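Local coordinates for protein probable glutathione S-transferase (PDB 6JWK) that is a zeta-class glutathione S-transferase family member identified as a maleylpyruvate isomerase, and probably isomerises its substrate with the help of glutathione, at residues B[88-93]-B[149-155]; B[107-113]-B[130-135]; B[144-148]-B[186-190]. All blocks are in the same frame, centred on the assembly; numbering follows the deposited sequence.

Contact 1 (B[88-93]-B[149-155]); sequences LHRAQA and HRRGAFF
The amide oxygen of Q92 is gripped twice: NH2 of R151 donates to Q92 OE1 at 3.0 Å, on a lone pair and in the carbonyl plane, and a water donates to the same OE1 at 2.7 Å. This water also donates to the backbone O of H149 and accepts from R151 NE, so that it and Q92 fix the guanidinium along its edge. The arginine chain reaches them by folding at its middle bonds (chi2 -75°), which lays its end across H89. There the imidazole covers one guanidinium face, with H89 NE2 3.3 Å from R151 CZ and the planes 26° apart, while R151 CD sits over the ring. In the all-helical C-terminal domain of this glutathione S-transferase fold, the contact ties helix 87-103 to the loop that leaves helix 124-149. The other branch of the amide, Q92 NE2, lies over a face of the H149 ring, 3.5 Å from H149 CD2, the planes 16° apart. A second water links Q92 O to H149 ND1. Deeper in, F155 turns CE1 and CZ to the helix backbone at A93 N and Q92 O, with CE1 4.0 Å from A93 CB; V163 of helix 162-176 touches A93 and F155.

Contact 2 (B[107-113]-B[130-135]); sequences LNNVRVL and WYAHWV. With SO4 (sulfate ion), chain I.
W130 donates its indole N-H to the backbone oxygen of L107, with NE1 2.8 Å from O and an N-H...O angle of 160°. The oxygen lies in the indole plane, whereas the donor stands above the carbonyl plane. A weaker bond runs beside it: N108 ND2 approaches Y131 O at 3.0 Å, an oxygen that also accepts the helical N-H of V135. The N108 amide is laid flat on the phenol ring of Y131, the planes 8° apart, with N108 CG 3.6 Å above the ring centre. N108 turns its CG beside its own backbone N (chi1 -76°), and from there the amide can both stack and send ND2 to the neighbouring helix. The packing is reciprocal, knobs-into-holes: N108 sits among W130, Y131, W134 and V135, and W130 among L107, N108, V112 and L113. This interlock joins the end of helix 105-108 and the first turn of helix 110-120 to helix 124-149 within the C-terminal domain. N109 N-caps the second of these helices, its OD1 accepting from R111 N. A sulfate, probably from the crystallisation liquor, takes a weak bond from V110 N and further bonds from H105 and S10; its place between the domains is consistent with an anion site near the active-site cleft. Farther out, L107 CD1 points into a face of W134, 3.6 Å from the centroid of the five-membered ring, and L113 CD1 meets the edge of Y131 at CD2, 4.2 Å away. Y115 of the second subunit adds its ring against W130, H133 and W134.

Contact 3 (B[144-148]-B[186-190]); sequences TLLNR and ALLEL
L146 reaches across to three residues of segment 186-190, and its two methyl groups share the contact unequally. CD2 rests on the start of the opposing segment, 3.5 Å from A186 O and 3.8 Å from A186 CB, and it also meets CD2 of L187 at 3.8 Å. CD1 is directed further along that helix, to L190 CD2 at 3.8 Å. The branching follows from the torsions: CG lies opposite the backbone N (chi1 177°), which extends the side chain from its helix, and chi2 of 60° then turns CD2 to A186 and L187 while both methyls face L190. L190 has nearly the same conformation, and its CD2 faces both methyls of L146, almost equally far from each, the side chains running at a slant to one another. L187 takes the other common leucine form, with CG beside its backbone N, and offers a single methyl. Nearer the solvent, N147 brings its amide oxygen to A186, OD1 lying 3.4 Å from CB.

The short helical segments cross at 73°, with axes 10.2 Å apart at their closest, so the junction is made at one place rather than along a shared length. It fastens the C-terminal part of helix 124-149 to the first turns of helix 185-195 in the helical domain. F155 packs against L146, and L167 of helix 162-176 against L187. E143, one turn before N147, accepts the backbone N-H groups of both A186 and L187 with its carboxylate.

The chemistry implies a division of labour. The leucine methyls and the A186 methyl provide close but weakly directional packing, whereas the directional polar bonds at this helix start come from the neighbouring E143, whose negative charge would be expected to interact favourably with that end of the helix dipole.

In the fold
All three contacts belong to the helical C-terminal domain, and helix 124-149 ties them together: contacts 2 and 3 hold it at separate places, and contact 1 uses its last residue and the loop beyond. Contacts 1 and 3 are neighbours, their centres about 11 Å apart, with F154 and F155 packing against residues of contact 3. Contact 2 stands away from both, its centre about 27 Å from that of contact 1. Chemistry follows place. Partly buried contact 1 relies on a guanidinium-amide bond, a stacked imidazole and water; buried contact 2 mixes aromatic rings with direct polar bonds; contact 3 is mainly aliphatic. Contacts 1 and 2 also touch the second subunit, whereas contact 3 is internal to its own chain.

Contact 1 (B[88-93]-B[149-155])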
loop_
_atom_site.group_PDB
_atom_site.type_symbol
_atom_site.label_atom_id
_atom_site.label_comp_id
_atom_site.label_asym_id
_atom_site.label_seq_id
_atom_site.Cartn_x
_atom_site.Cartn_y
_atom_site.Cartn_z
ATOM N N LEU B 88 15.102 -8.528 7.451
ATOM C CA LEU B 88 15.479 -8.437 6.037
ATOM C C LEU B 88 14.433 -9.163 5.159
ATOM O O LEU B 88 13.984 -8.560 4.148
ATOM C CB LEU B 88 16.880 -9.004 5.838
ATOM C CG LEU B 88 17.274 -9.049 4.371
ATOM C CD1 LEU B 88 17.242 -7.652 3.808
ATOM C CD2 LEU B 88 18.634 -9.682 4.159
ATOM N N HIS B 89 14.052 -10.387 5.500
ATOM C CA HIS B 89 13.117 -11.195 4.683
ATOM C C HIS B 89 11.775 -10.462 4.700
ATOM O O HIS B 89 11.078 -10.477 3.676
ATOM C CB HIS B 89 13.052 -12.642 5.210
ATOM C CG HIS B 89 14.382 -13.324 5.159
ATOM N ND1 HIS B 89 14.601 -14.551 5.735
ATOM C CD2 HIS B 89 15.561 -12.951 4.607
ATOM C CE1 HIS B 89 15.870 -14.895 5.572
ATOM N NE2 HIS B 89 16.463 -13.955 4.848
ATOM N N ARG B 90 11.412 -9.857 5.833
ATOM C CA ARG B 90 10.126 -9.117 5.934
ATOM C C ARG B 90 10.168 -7.899 4.986
ATOM O O ARG B 90 9.198 -7.711 4.187
ATOM C CB ARG B 90 9.833 -8.717 7.383
ATOM C CG ARG B 90 8.507 -7.964 7.500
ATOM C CD ARG B 90 7.975 -7.773 8.891
ATOM N NE ARG B 90 8.948 -7.116 9.719
ATOM C CZ ARG B 90 9.788 -7.723 10.548
ATOM N NH1 ARG B 90 10.622 -6.998 11.275
ATOM N NH2 ARG B 90 9.802 -9.045 10.664
ATOM N N ALA B 91 11.255 -7.113 5.008
ATOM C CA ALA B 91 11.397 -5.900 4.169
ATOM C C ALA B 91 11.268 -6.292 2.701
ATOM O O ALA B 91 10.580 -5.608 1.957
ATOM C CB ALA B 91 12.694 -5.173 4.438
ATOM N N GLN B 92 11.874 -7.424 2.309
ATOM C CA GLN B 92 11.832 -7.915 0.912
ATOM C C GLN B 92 10.416 -8.371 0.540
ATOM O O GLN B 92 9.977 -8.075 -0.556
ATOM C CB GLN B 92 12.892 -9.016 0.788
ATOM C CG GLN B 92 14.292 -8.421 0.746
ATOM C CD GLN B 92 15.380 -9.469 0.664
ATOM O OE1 GLN B 92 15.218 -10.603 1.117
ATOM N NE2 GLN B 92 16.539 -9.042 0.182
ATOM N N ALA B 93 9.739 -9.106 1.409
ATOM C CA ALA B 93 8.355 -9.580 1.139
ATOM C C ALA B 93 7.424 -8.354 1.067
ATOM O O ALA B 93 6.641 -8.246 0.108
ATOM C CB ALA B 93 7.991 -10.566 2.215
ATOM N N HIS B 149 15.068 -11.939 -4.861
ATOM C CA HIS B 149 14.939 -11.935 -3.385
ATOM C C HIS B 149 14.186 -13.141 -2.828
ATOM O O HIS B 149 14.101 -13.230 -1.599
ATOM C CB HIS B 149 14.299 -10.617 -2.918
ATOM C CG HIS B 149 15.115 -9.414 -3.267
ATOM N ND1 HIS B 149 14.537 -8.185 -3.582
ATOM C CD2 HIS B 149 16.456 -9.232 -3.338
ATOM C CE1 HIS B 149 15.506 -7.321 -3.874
ATOM N NE2 HIS B 149 16.691 -7.945 -3.766
ATOM N N ARG B 150 13.548 -13.952 -3.659
ATOM C CA ARG B 150 12.759 -15.093 -3.147
ATOM C C ARG B 150 13.621 -15.977 -2.239
ATOM O O ARG B 150 14.849 -16.078 -2.453
ATOM C CB ARG B 150 12.164 -15.942 -4.259
ATOM C CG ARG B 150 13.178 -16.831 -4.976
ATOM C CD ARG B 150 12.608 -17.317 -6.279
ATOM N NE ARG B 150 11.365 -18.052 -6.100
ATOM C CZ ARG B 150 10.524 -18.350 -7.084
ATOM N NH1 ARG B 150 10.739 -17.962 -8.320
ATOM N NH2 ARG B 150 9.440 -19.025 -6.824
ATOM N N ARG B 151 13.011 -16.606 -1.256
ATOM C CA ARG B 151 13.745 -17.500 -0.333
ATOM C C ARG B 151 13.551 -18.961 -0.732
ATOM O O ARG B 151 14.287 -19.796 -0.216
ATOM C CB ARG B 151 13.333 -17.221 1.108
ATOM C CG ARG B 151 13.656 -15.800 1.556
ATOM C CD ARG B 151 15.155 -15.669 1.810
ATOM N NE ARG B 151 15.670 -14.338 1.534
ATOM C CZ ARG B 151 16.946 -14.005 1.633
ATOM N NH1 ARG B 151 17.821 -14.940 1.999
ATOM N NH2 ARG B 151 17.335 -12.765 1.327
ATOM N N GLY B 152 12.560 -19.273 -1.562
ATOM C CA GLY B 152 12.152 -20.669 -1.819
ATOM C C GLY B 152 11.186 -20.789 -2.980
ATOM O O GLY B 152 11.204 -19.921 -3.887
ATOM N N ALA B 153 10.464 -21.902 -2.982
ATOM C CA ALA B 153 9.437 -22.274 -3.979
ATOM C C ALA B 153 8.449 -21.123 -4.000
ATOM O O ALA B 153 7.981 -20.772 -5.071
ATOM C CB ALA B 153 8.751 -23.562 -3.604
ATOM N N PHE B 154 8.180 -20.577 -2.820
ATOM C CA PHE B 154 7.397 -19.321 -2.661
ATOM C C PHE B 154 8.364 -18.209 -2.265
ATOM O O PHE B 154 9.519 -18.485 -1.894
ATOM C CB PHE B 154 6.268 -19.504 -1.646
ATOM C CG PHE B 154 5.365 -20.673 -1.949
ATOM C CD1 PHE B 154 4.274 -20.517 -2.793
ATOM C CD2 PHE B 154 5.704 -21.960 -1.513
ATOM C CE1 PHE B 154 3.469 -21.597 -3.101
ATOM C CE2 PHE B 154 4.875 -23.031 -1.789
ATOM C CZ PHE B 154 3.762 -22.847 -2.584
ATOM N N PHE B 155 7.874 -16.973 -2.226
ATOM C CA PHE B 155 8.746 -15.801 -2.000
ATOM C C PHE B 155 9.437 -15.944 -0.643
ATOM O O PHE B 155 10.649 -15.712 -0.547
ATOM C CB PHE B 155 8.009 -14.466 -2.088
ATOM C CG PHE B 155 8.995 -13.338 -2.040
ATOM C CD1 PHE B 155 9.417 -12.828 -0.823
ATOM C CD2 PHE B 155 9.544 -12.842 -3.197
ATOM C CE1 PHE B 155 10.346 -11.811 -0.783
ATOM C CE2 PHE B 155 10.478 -11.822 -3.150
ATOM C CZ PHE B 155 10.881 -11.317 -1.949
HETATM O O HOH W 1 13.423 -12.640 0.884
HETATM O O HOH W 2 11.634 -7.794 -2.715
#

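Contact 2 (B[107-113]-B[130-135])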
loop_
_atom_site.group_PDB
_atom_site.type_symbol
_atom_site.label_atom_id
_atom_site.label_comp_id
_atom_site.label_asym_id
_atom_site.label_seq_id
_atom_site.Cartn_x
_atom_site.Cartn_y
_atom_site.Cartn_z
ATOM N N LEU B 107 -4.449 1.733 -9.453
ATOM C CA LEU B 107 -4.705 2.385 -10.765
ATOM C C LEU B 107 -5.690 1.560 -11.594
ATOM O O LEU B 107 -6.300 2.144 -12.478
ATOM C CB LEU B 107 -3.382 2.578 -11.498
ATOM C CG LEU B 107 -2.337 3.334 -10.690
ATOM C CD1 LEU B 107 -1.064 3.525 -11.484
ATOM C CD2 LEU B 107 -2.904 4.667 -10.285
ATOM N N ASN B 108 -5.873 0.267 -11.290
ATOM C CA ASN B 108 -6.557 -0.717 -12.171
ATOM C C ASN B 108 -7.818 -1.237 -11.460
ATOM O O ASN B 108 -8.398 -2.158 -11.925
ATOM C CB ASN B 108 -5.555 -1.775 -12.643
ATOM C CG ASN B 108 -4.633 -1.248 -13.727
ATOM O OD1 ASN B 108 -4.823 -0.137 -14.266
ATOM N ND2 ASN B 108 -3.579 -1.989 -14.007
ATOM N N ASN B 109 -8.226 -0.559 -10.400
ATOM C CA ASN B 109 -9.415 -0.786 -9.537
ATOM C C ASN B 109 -10.679 -0.618 -10.391
ATOM O O ASN B 109 -10.673 0.257 -11.291
ATOM C CB ASN B 109 -9.418 0.313 -8.456
ATOM C CG ASN B 109 -10.054 -0.052 -7.137
ATOM O OD1 ASN B 109 -11.279 -0.004 -6.977
ATOM N ND2 ASN B 109 -9.214 -0.342 -6.156
ATOM N N VAL B 110 -11.777 -1.297 -10.054
ATOM C CA VAL B 110 -13.092 -0.974 -10.679
ATOM C C VAL B 110 -13.439 0.506 -10.415
ATOM O O VAL B 110 -13.823 1.188 -11.347
ATOM C CB VAL B 110 -14.199 -1.940 -10.238
ATOM C CG1 VAL B 110 -14.305 -2.072 -8.725
ATOM C CG2 VAL B 110 -15.516 -1.516 -10.847
ATOM N N ARG B 111 -13.223 0.985 -9.215
ATOM C CA ARG B 111 -13.527 2.348 -8.878
ATOM C C ARG B 111 -12.836 3.327 -9.851
ATOM O O ARG B 111 -13.459 4.205 -10.369
ATOM C CB ARG B 111 -13.302 2.579 -7.364
ATOM C CG ARG B 111 -12.350 3.664 -6.938
ATOM C CD ARG B 111 -12.065 3.714 -5.434
ATOM N NE ARG B 111 -10.644 3.871 -5.194
ATOM C CZ ARG B 111 -10.084 4.764 -4.402
ATOM N NH1 ARG B 111 -8.791 4.784 -4.295
ATOM N NH2 ARG B 111 -10.805 5.619 -3.702
ATOM N N VAL B 112 -11.578 3.112 -10.176
ATOM C CA VAL B 112 -10.881 4.002 -11.082
ATOM C C VAL B 112 -11.365 3.928 -12.533
ATOM O O VAL B 112 -11.442 4.914 -13.217
ATOM C CB VAL B 112 -9.364 3.764 -11.040
ATOM C CG1 VAL B 112 -8.650 4.617 -12.052
ATOM C CG2 VAL B 112 -8.838 4.036 -9.658
ATOM N N LEU B 113 -11.659 2.723 -12.972
ATOM C CA LEU B 113 -12.117 2.451 -14.355
ATOM C C LEU B 113 -13.522 3.045 -14.518
ATOM O O LEU B 113 -13.767 3.567 -15.585
ATOM C CB LEU B 113 -12.116 0.948 -14.639
ATOM C CG LEU B 113 -10.758 0.256 -14.563
ATOM C CD1 LEU B 113 -10.953 -1.245 -14.677
ATOM C CD2 LEU B 113 -9.792 0.782 -15.614
ATOM N N TRP B 130 -4.602 1.727 -20.689
ATOM C CA TRP B 130 -4.215 2.233 -19.343
ATOM C C TRP B 130 -3.861 1.024 -18.465
ATOM O O TRP B 130 -2.793 1.047 -17.868
ATOM C CB TRP B 130 -5.369 3.069 -18.772
ATOM C CG TRP B 130 -5.436 3.259 -17.291
ATOM C CD1 TRP B 130 -5.916 2.381 -16.354
ATOM C CD2 TRP B 130 -5.181 4.489 -16.600
ATOM N NE1 TRP B 130 -5.918 2.966 -15.117
ATOM C CE2 TRP B 130 -5.478 4.261 -15.238
ATOM C CE3 TRP B 130 -4.702 5.750 -16.993
ATOM C CZ2 TRP B 130 -5.309 5.257 -14.274
ATOM C CZ3 TRP B 130 -4.541 6.735 -16.033
ATOM C CH2 TRP B 130 -4.815 6.475 -14.688
ATOM N N TYR B 131 -4.769 0.054 -18.380
ATOM C CA TYR B 131 -4.668 -1.146 -17.509
ATOM C C TYR B 131 -3.319 -1.821 -17.793
ATOM O O TYR B 131 -2.513 -2.105 -16.847
ATOM C CB TYR B 131 -5.890 -2.041 -17.705
ATOM C CG TYR B 131 -6.146 -2.994 -16.570
ATOM C CD1 TYR B 131 -5.330 -4.095 -16.326
ATOM C CD2 TYR B 131 -7.235 -2.799 -15.749
ATOM C CE1 TYR B 131 -5.596 -4.966 -15.281
ATOM C CE2 TYR B 131 -7.511 -3.662 -14.702
ATOM C CZ TYR B 131 -6.698 -4.757 -14.475
ATOM O OH TYR B 131 -7.031 -5.566 -13.414
ATOM N N ALA B 132 -3.030 -1.979 -19.086
ATOM C CA ALA B 132 -1.906 -2.788 -19.593
ATOM C C ALA B 132 -0.612 -2.025 -19.353
ATOM O O ALA B 132 0.420 -2.665 -19.079
ATOM C CB ALA B 132 -2.123 -3.131 -21.063
ATOM N N HIS B 133 -0.649 -0.686 -19.353
ATOM C CA HIS B 133 0.567 0.127 -19.076
ATOM C C HIS B 133 1.006 -0.068 -17.596
ATOM O O HIS B 133 2.184 -0.290 -17.346
ATOM C CB HIS B 133 0.361 1.612 -19.469
ATOM C CG HIS B 133 1.472 2.507 -19.019
ATOM N ND1 HIS B 133 2.732 2.498 -19.606
ATOM C CD2 HIS B 133 1.535 3.417 -18.018
ATOM C CE1 HIS B 133 3.504 3.382 -19.011
ATOM N NE2 HIS B 133 2.802 3.938 -18.014
ATOM N N TRP B 134 0.114 0.080 -16.639
ATOM C CA TRP B 134 0.471 0.028 -15.203
ATOM C C TRP B 134 0.838 -1.437 -14.899
ATOM O O TRP B 134 1.799 -1.680 -14.124
ATOM C CB TRP B 134 -0.686 0.572 -14.353
ATOM C CG TRP B 134 -1.052 1.987 -14.692
ATOM C CD1 TRP B 134 -2.281 2.436 -15.059
ATOM C CD2 TRP B 134 -0.174 3.119 -14.766
ATOM N NE1 TRP B 134 -2.233 3.774 -15.350
ATOM C CE2 TRP B 134 -0.948 4.215 -15.201
ATOM C CE3 TRP B 134 1.176 3.337 -14.482
ATOM C CZ2 TRP B 134 -0.412 5.491 -15.385
ATOM C CZ3 TRP B 134 1.708 4.605 -14.628
ATOM C CH2 TRP B 134 0.919 5.668 -15.073
ATOM N N VAL B 135 0.125 -2.385 -15.520
ATOM C CA VAL B 135 0.463 -3.825 -15.400
ATOM C C VAL B 135 1.889 -4.060 -15.912
ATOM O O VAL B 135 2.650 -4.670 -15.154
ATOM C CB VAL B 135 -0.582 -4.756 -16.041
ATOM C CG1 VAL B 135 -0.041 -6.168 -16.261
ATOM C CG2 VAL B 135 -1.837 -4.828 -15.177
HETATM S S SO4 I . -11.293 -4.326 -6.685
HETATM O O1 SO4 I . -10.570 -4.535 -5.465
HETATM O O2 SO4 I . -11.051 -3.024 -7.218
HETATM O O3 SO4 I . -10.901 -5.265 -7.717
HETATM O O4 SO4 I . -12.689 -4.464 -6.388
#

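Contact 3 (B[144-148]-B[186-190])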
loop_
_atom_site.group_PDB
_atom_site.type_symbol
_atom_site.label_atom_id
_atom_site.label_comp_id
_atom_site.label_asym_id
_atom_site.label_seq_id
_atom_site.Cartn_x
_atom_site.Cartn_y
_atom_site.Cartn_z
ATOM N N THR B 144 11.475 -9.174 -11.438
ATOM C CA THR B 144 12.875 -8.948 -10.977
ATOM C C THR B 144 12.981 -9.145 -9.463
ATOM O O THR B 144 13.929 -9.851 -9.006
ATOM C CB THR B 144 13.380 -7.554 -11.408
ATOM O OG1 THR B 144 13.382 -7.623 -12.820
ATOM C CG2 THR B 144 14.768 -7.214 -10.922
ATOM N N LEU B 145 12.035 -8.614 -8.676
ATOM C CA LEU B 145 12.146 -8.784 -7.201
ATOM C C LEU B 145 12.023 -10.275 -6.867
ATOM O O LEU B 145 12.659 -10.713 -5.934
ATOM C CB LEU B 145 11.068 -7.958 -6.470
ATOM C CG LEU B 145 11.220 -6.444 -6.608
ATOM C CD1 LEU B 145 10.072 -5.778 -5.885
ATOM C CD2 LEU B 145 12.553 -5.893 -6.098
ATOM N N LEU B 146 11.104 -10.985 -7.514
ATOM C CA LEU B 146 10.899 -12.433 -7.253
ATOM C C LEU B 146 12.207 -13.164 -7.567
ATOM O O LEU B 146 12.677 -13.895 -6.695
ATOM C CB LEU B 146 9.730 -12.973 -8.084
ATOM C CG LEU B 146 9.469 -14.467 -7.955
ATOM C CD1 LEU B 146 9.146 -14.842 -6.519
ATOM C CD2 LEU B 146 8.358 -14.894 -8.901
ATOM N N ASN B 147 12.771 -12.926 -8.740
ATOM C CA ASN B 147 14.041 -13.575 -9.178
ATOM C C ASN B 147 15.202 -13.252 -8.249
ATOM O O ASN B 147 15.973 -14.159 -7.989
ATOM C CB ASN B 147 14.462 -13.155 -10.572
ATOM C CG ASN B 147 13.606 -13.814 -11.617
ATOM O OD1 ASN B 147 13.156 -14.938 -11.417
ATOM N ND2 ASN B 147 13.384 -13.115 -12.721
ATOM N N ARG B 148 15.291 -12.039 -7.697
ATOM C CA ARG B 148 16.456 -11.602 -6.881
ATOM C C ARG B 148 16.279 -11.881 -5.406
ATOM O O ARG B 148 17.292 -12.061 -4.745
ATOM C CB ARG B 148 16.743 -10.110 -7.085
ATOM C CG ARG B 148 17.056 -9.861 -8.546
ATOM C CD ARG B 148 17.975 -8.727 -8.815
ATOM N NE ARG B 148 18.337 -8.751 -10.215
ATOM C CZ ARG B 148 19.096 -7.842 -10.786
ATOM N NH1 ARG B 148 19.619 -6.883 -10.046
ATOM N NH2 ARG B 148 19.390 -7.936 -12.069
ATOM N N ALA B 186 8.658 -16.249 -14.292
ATOM C CA ALA B 186 8.786 -16.616 -12.868
ATOM C C ALA B 186 7.435 -16.290 -12.185
ATOM O O ALA B 186 6.993 -17.091 -11.317
ATOM C CB ALA B 186 9.992 -15.957 -12.192
ATOM N N LEU B 187 6.782 -15.177 -12.525
ATOM C CA LEU B 187 5.474 -14.852 -11.875
ATOM C C LEU B 187 4.448 -15.938 -12.248
ATOM O O LEU B 187 3.741 -16.447 -11.333
ATOM C CB LEU B 187 4.962 -13.462 -12.283
ATOM C CG LEU B 187 5.777 -12.229 -11.869
ATOM C CD1 LEU B 187 5.011 -10.960 -12.239
ATOM C CD2 LEU B 187 6.138 -12.222 -10.380
ATOM N N LEU B 188 4.404 -16.337 -13.524
ATOM C CA LEU B 188 3.481 -17.395 -13.991
ATOM C C LEU B 188 3.778 -18.712 -13.250
ATOM O O LEU B 188 2.838 -19.361 -12.769
ATOM C CB LEU B 188 3.523 -17.561 -15.519
ATOM C CG LEU B 188 3.035 -16.347 -16.286
ATOM C CD1 LEU B 188 3.244 -16.524 -17.787
ATOM C CD2 LEU B 188 1.575 -16.060 -15.965
ATOM N N GLU B 189 5.022 -19.053 -13.062
ATOM C CA GLU B 189 5.368 -20.317 -12.398
ATOM C C GLU B 189 4.909 -20.240 -10.931
ATOM O O GLU B 189 4.358 -21.241 -10.403
ATOM C CB GLU B 189 6.867 -20.567 -12.550
ATOM C CG GLU B 189 7.362 -21.742 -11.742
ATOM C CD GLU B 189 8.870 -21.853 -11.773
ATOM O OE1 GLU B 189 9.566 -20.944 -11.215
ATOM O OE2 GLU B 189 9.340 -22.803 -12.400
ATOM N N LEU B 190 5.138 -19.105 -10.261
ATOM C CA LEU B 190 4.743 -18.997 -8.836
ATOM C C LEU B 190 3.225 -19.092 -8.761
ATOM O O LEU B 190 2.699 -19.746 -7.868
ATOM C CB LEU B 190 5.263 -17.674 -8.287
ATOM C CG LEU B 190 4.868 -17.313 -6.861
ATOM C CD1 LEU B 190 5.262 -18.421 -5.905
ATOM C CD2 LEU B 190 5.485 -15.961 -6.469
#